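Local atomic coordinates of peroxisomal fatty acid beta-oxidation multifunctional protein MFP2 (Arabidopsis thaliana, PDB entry 2WTB), a protein that catalyses the hydration of long-chain enoyl-CoAs and the oxidation of 3-hydroxyacyl-CoAs in peroxisomal fatty acid beta-oxidation during seed germination. Residues G7-D16 / I21-V35. Residues are numbered along the deposited sequence; the frame is centred on the assembly and turned at random.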
loop_
_atom_site.group_PDB
_atom_site.type_symbol
_atom_site.label_atom_id
_atom_site.label_comp_id
_atom_site.label_asym_id
_atom_site.label_seq_id
_atom_site.Cartn_x
_atom_site.Cartn_y
_atom_site.Cartn_z
ATOM N N GLY A 7 10.125 -7.556 24.044
ATOM C CA GLY A 7 11.515 -7.137 24.075
ATOM C C GLY A 7 11.946 -6.663 25.449
ATOM O O GLY A 7 11.242 -6.874 26.437
ATOM N N LYS A 8 13.103 -6.012 25.516
ATOM C CA LYS A 8 13.641 -5.549 26.788
ATOM C C LYS A 8 14.441 -4.260 26.634
ATOM O O LYS A 8 14.460 -3.651 25.565
ATOM C CB LYS A 8 14.530 -6.629 27.406
ATOM C CG LYS A 8 15.768 -6.951 26.581
ATOM C CD LYS A 8 16.616 -8.034 27.238
ATOM C CE LYS A 8 17.764 -8.468 26.331
ATOM N NZ LYS A 8 18.675 -9.445 26.992
ATOM N N THR A 9 15.092 -3.849 27.719
ATOM C CA THR A 9 16.031 -2.735 27.692
ATOM C C THR A 9 17.190 -3.035 28.630
ATOM O O THR A 9 17.011 -3.678 29.663
ATOM C CB THR A 9 15.382 -1.416 28.145
ATOM O OG1 THR A 9 15.056 -1.495 29.537
ATOM C CG2 THR A 9 14.123 -1.126 27.338
ATOM N N VAL A 10 18.380 -2.571 28.267
ATOM C CA VAL A 10 19.550 -2.733 29.118
ATOM C C VAL A 10 20.125 -1.369 29.483
ATOM O O VAL A 10 20.337 -0.526 28.612
ATOM C CB VAL A 10 20.638 -3.582 28.431
ATOM C CG1 VAL A 10 21.944 -3.502 29.208
ATOM C CG2 VAL A 10 20.178 -5.028 28.287
ATOM N N MET A 11 20.365 -1.153 30.772
ATOM C CA MET A 11 20.934 0.110 31.237
ATOM C C MET A 11 22.325 -0.091 31.825
ATOM O O MET A 11 22.544 -0.999 32.626
ATOM C CB MET A 11 20.016 0.775 32.267
ATOM C CG MET A 11 20.663 1.929 33.021
ATOM S SD MET A 11 19.619 2.587 34.341
ATOM C CE MET A 11 18.673 3.814 33.455
ATOM N N GLU A 12 23.261 0.761 31.420
ATOM C CA GLU A 12 24.626 0.703 31.930
ATOM C C GLU A 12 25.115 2.094 32.320
ATOM O O GLU A 12 24.990 3.044 31.551
ATOM C CB GLU A 12 25.559 0.081 30.890
ATOM C CG GLU A 12 25.172 -1.337 30.501
ATOM C CD GLU A 12 26.106 -1.938 29.473
ATOM O OE1 GLU A 12 26.983 -1.206 28.969
ATOM O OE2 GLU A 12 25.962 -3.142 29.169
ATOM N N VAL A 13 25.667 2.207 33.523
ATOM C CA VAL A 13 26.141 3.490 34.026
ATOM C C VAL A 13 27.640 3.650 33.817
ATOM O O VAL A 13 28.441 2.920 34.402
ATOM C CB VAL A 13 25.834 3.659 35.524
ATOM C CG1 VAL A 13 26.307 5.020 36.002
ATOM C CG2 VAL A 13 24.348 3.477 35.787
ATOM N N GLY A 14 28.015 4.611 32.981
ATOM C CA GLY A 14 29.413 4.872 32.699
ATOM C C GLY A 14 30.134 5.456 33.897
ATOM O O GLY A 14 29.523 5.710 34.936
ATOM N N GLY A 15 31.438 5.667 33.751
ATOM C CA GLY A 15 32.247 6.245 34.808
ATOM C C GLY A 15 32.061 7.745 34.912
ATOM O O GLY A 15 32.573 8.383 35.830
ATOM N N ASP A 16 31.329 8.313 33.959
ATOM C CA ASP A 16 31.017 9.736 33.985
ATOM C C ASP A 16 29.665 9.968 34.646
ATOM O O ASP A 16 29.222 11.105 34.798
ATOM C CB ASP A 16 31.031 10.324 32.572
ATOM C CG ASP A 16 30.095 9.597 31.626
ATOM O OD1 ASP A 16 29.355 8.700 32.084
ATOM O OD2 ASP A 16 30.103 9.925 30.421
ATOM N N ILE A 21 20.639 3.719 28.180
ATOM C CA ILE A 21 19.590 2.714 28.065
ATOM C C ILE A 21 19.408 2.295 26.613
ATOM O O ILE A 21 19.084 3.122 25.760
ATOM C CB ILE A 21 18.248 3.251 28.592
ATOM C CG1 ILE A 21 18.401 3.764 30.022
ATOM C CG2 ILE A 21 17.169 2.180 28.514
ATOM C CD1 ILE A 21 17.121 4.301 30.599
ATOM N N THR A 22 19.612 1.008 26.337
ATOM C CA THR A 22 19.474 0.487 24.980
ATOM C C THR A 22 18.141 -0.226 24.787
ATOM O O THR A 22 17.809 -1.154 25.525
ATOM C CB THR A 22 20.613 -0.489 24.613
ATOM O OG1 THR A 22 21.882 0.121 24.877
ATOM C CG2 THR A 22 20.534 -0.873 23.139
ATOM N N LEU A 23 17.379 0.213 23.791
ATOM C CA LEU A 23 16.112 -0.423 23.462
ATOM C C LEU A 23 16.367 -1.668 22.623
ATOM O O LEU A 23 16.950 -1.592 21.541
ATOM C CB LEU A 23 15.201 0.548 22.710
ATOM C CG LEU A 23 14.977 1.925 23.346
ATOM C CD1 LEU A 23 14.148 2.806 22.424
ATOM C CD2 LEU A 23 14.319 1.805 24.714
ATOM N N ILE A 24 15.927 -2.815 23.126
ATOM C CA ILE A 24 16.213 -4.085 22.474
ATOM C C ILE A 24 14.947 -4.888 22.192
ATOM O O ILE A 24 14.444 -5.600 23.061
ATOM C CB ILE A 24 17.171 -4.938 23.325
ATOM C CG1 ILE A 24 18.397 -4.118 23.724
ATOM C CG2 ILE A 24 17.584 -6.189 22.572
ATOM C CD1 ILE A 24 19.382 -4.881 24.572
ATOM N N ASN A 25 14.439 -4.773 20.971
ATOM C CA ASN A 25 13.264 -5.526 20.558
ATOM C C ASN A 25 13.171 -5.645 19.039
ATOM O O ASN A 25 12.374 -4.952 18.404
ATOM C CB ASN A 25 11.992 -4.891 21.121
ATOM C CG ASN A 25 10.758 -5.728 20.851
ATOM O OD1 ASN A 25 10.827 -6.957 20.808
ATOM N ND2 ASN A 25 9.619 -5.068 20.668
ATOM N N PRO A 26 13.990 -6.530 18.451
ATOM C CA PRO A 26 14.026 -6.752 17.001
ATOM C C PRO A 26 12.628 -7.014 16.454
ATOM O O PRO A 26 11.780 -7.521 17.188
ATOM C CB PRO A 26 14.886 -8.009 16.867
ATOM C CG PRO A 26 15.752 -8.001 18.074
ATOM C CD PRO A 26 14.915 -7.419 19.171
ATOM N N PRO A 27 12.392 -6.704 15.170
ATOM C CA PRO A 27 13.361 -6.235 14.171
ATOM C C PRO A 27 13.761 -4.765 14.300
ATOM O O PRO A 27 14.923 -4.436 14.061
ATOM C CB PRO A 27 12.616 -6.433 12.841
ATOM C CG PRO A 27 11.405 -7.264 13.168
ATOM C CD PRO A 27 11.069 -6.925 14.574
ATOM N N VAL A 28 12.821 -3.895 14.655
ATOM C CA VAL A 28 13.086 -2.457 14.642
ATOM C C VAL A 28 12.967 -1.792 16.010
ATOM O O VAL A 28 12.780 -0.579 16.099
ATOM C CB VAL A 28 12.151 -1.720 13.664
ATOM C CG1 VAL A 28 12.374 -2.215 12.243
ATOM C CG2 VAL A 28 10.695 -1.895 14.086
ATOM N N ASN A 29 13.077 -2.584 17.070
ATOM C CA ASN A 29 13.006 -2.054 18.428
ATOM C C ASN A 29 11.716 -1.285 18.704
ATOM O O ASN A 29 11.748 -0.187 19.259
ATOM C CB ASN A 29 14.217 -1.167 18.722
ATOM C CG ASN A 29 15.525 -1.933 18.681
ATOM O OD1 ASN A 29 15.645 -3.010 19.263
ATOM N ND2 ASN A 29 16.513 -1.377 17.994
ATOM N N SER A 30 10.585 -1.866 18.315
ATOM C CA SER A 30 9.289 -1.254 18.578
ATOM C C SER A 30 9.042 -1.150 20.077
ATOM O O SER A 30 9.526 -1.971 20.854
ATOM C CB SER A 30 8.167 -2.051 17.912
ATOM O OG SER A 30 8.207 -1.906 16.503
ATOM N N LEU A 31 8.286 -0.134 20.478
ATOM C CA LEU A 31 8.011 0.104 21.889
ATOM C C LEU A 31 6.858 -0.750 22.401
ATOM O O LEU A 31 5.722 -0.283 22.491
ATOM C CB LEU A 31 7.703 1.581 22.133
ATOM C CG LEU A 31 8.810 2.588 21.827
ATOM C CD1 LEU A 31 8.318 3.996 22.108
ATOM C CD2 LEU A 31 10.065 2.281 22.635
ATOM N N SER A 32 7.149 -1.999 22.736
ATOM C CA SER A 32 6.164 -2.850 23.383
ATOM C C SER A 32 5.973 -2.375 24.818
ATOM O O SER A 32 6.774 -1.593 25.330
ATOM C CB SER A 32 6.632 -4.302 23.382
ATOM O OG SER A 32 7.774 -4.457 24.205
ATOM N N PHE A 33 4.915 -2.847 25.467
ATOM C CA PHE A 33 4.700 -2.528 26.872
ATOM C C PHE A 33 5.879 -3.026 27.690
ATOM O O PHE A 33 6.331 -2.355 28.617
ATOM C CB PHE A 33 3.399 -3.150 27.382
ATOM C CG PHE A 33 2.164 -2.487 26.849
ATOM C CD1 PHE A 33 1.884 -1.167 27.161
ATOM C CD2 PHE A 33 1.282 -3.182 26.040
ATOM C CE1 PHE A 33 0.749 -0.549 26.672
ATOM C CE2 PHE A 33 0.143 -2.570 25.548
ATOM C CZ PHE A 33 -0.124 -1.252 25.865
ATOM N N ASP A 34 6.377 -4.206 27.332
ATOM C CA ASP A 34 7.526 -4.798 28.007
ATOM C C ASP A 34 8.680 -3.807 28.040
ATOM O O ASP A 34 9.189 -3.461 29.106
ATOM C CB ASP A 34 7.965 -6.080 27.298
ATOM C CG ASP A 34 6.836 -7.079 27.140
ATOM O OD1 ASP A 34 7.121 -8.295 27.109
ATOM O OD2 ASP A 34 5.664 -6.655 27.047
ATOM N N VAL A 35 9.089 -3.355 26.860
ATOM C CA VAL A 35 10.151 -2.369 26.745
ATOM C C VAL A 35 9.841 -1.158 27.617
ATOM O O VAL A 35 10.695 -0.684 28.369
ATOM C CB VAL A 35 10.339 -1.920 25.280
ATOM C CG1 VAL A 35 11.275 -0.721 25.196
ATOM C CG2 VAL A 35 10.854 -3.078 24.434
HETATM O O HOH W 1 23.094 0.197 27.235
#
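Lys8 and Val10 pair with Ile24 and Thr22 in an antiparallel hairpin, strands 8-13 and 21-24 running at 162° to each other with their axes 4.6 Å apart at the closest, and each couple closing two backbone hydrogen bonds, the straightest from Lys8 N to Ile24 O at 2.8 Å. Between these pairs Thr9 faces Leu23, and beyond Val10 Met11 faces Ile21, both non-hydrogen-bonded pairs, on the side turned to helix 33-46. There, with CG2 anti to the carbonyl carbon, the Thr9 methyl meets Val35 CG1 at 3.6 Å, while OG1, at chi1 68°, hydrogen-bonds Asn42 of the same helix. Threonine suits the place because its branched CB presents a methyl and a hydroxyl to the helix at once. Met11, flexible and unbranched, bends at chi3 (-88°) and brings CE against Ile21 CD1. On the other face, Val10 CG2 touches Ile24 CD1 at 3.8 Å, the aliphatic start of Lys8 runs alongside Ile24, and a water joins Thr22 OG1 to Val10 O. Past the strand, Asn25 OD1 accepts a weak bond from Gly7 N at 3.4 Å; ND2 donates almost straight to Ser30 O, 3.1 Å away in the plane of the Asn25 amide. Asn25 N donates nearly straight to Asn29 OD1 at 2.7 Å. A leucine in place of Asn25 would probably leave Ser30 O without this donor and the loop freer to move. Ser32 OG, the N-cap, accepts from Val35 N at 3.2 Å. Main-chain bonds and apolar packing, rather than charge pairing, therefore join edge strand 8-13 to the crotonase-type sheet and its first helix, the side-chain amides of Asn25 and Asn29 both holding the connecting loop.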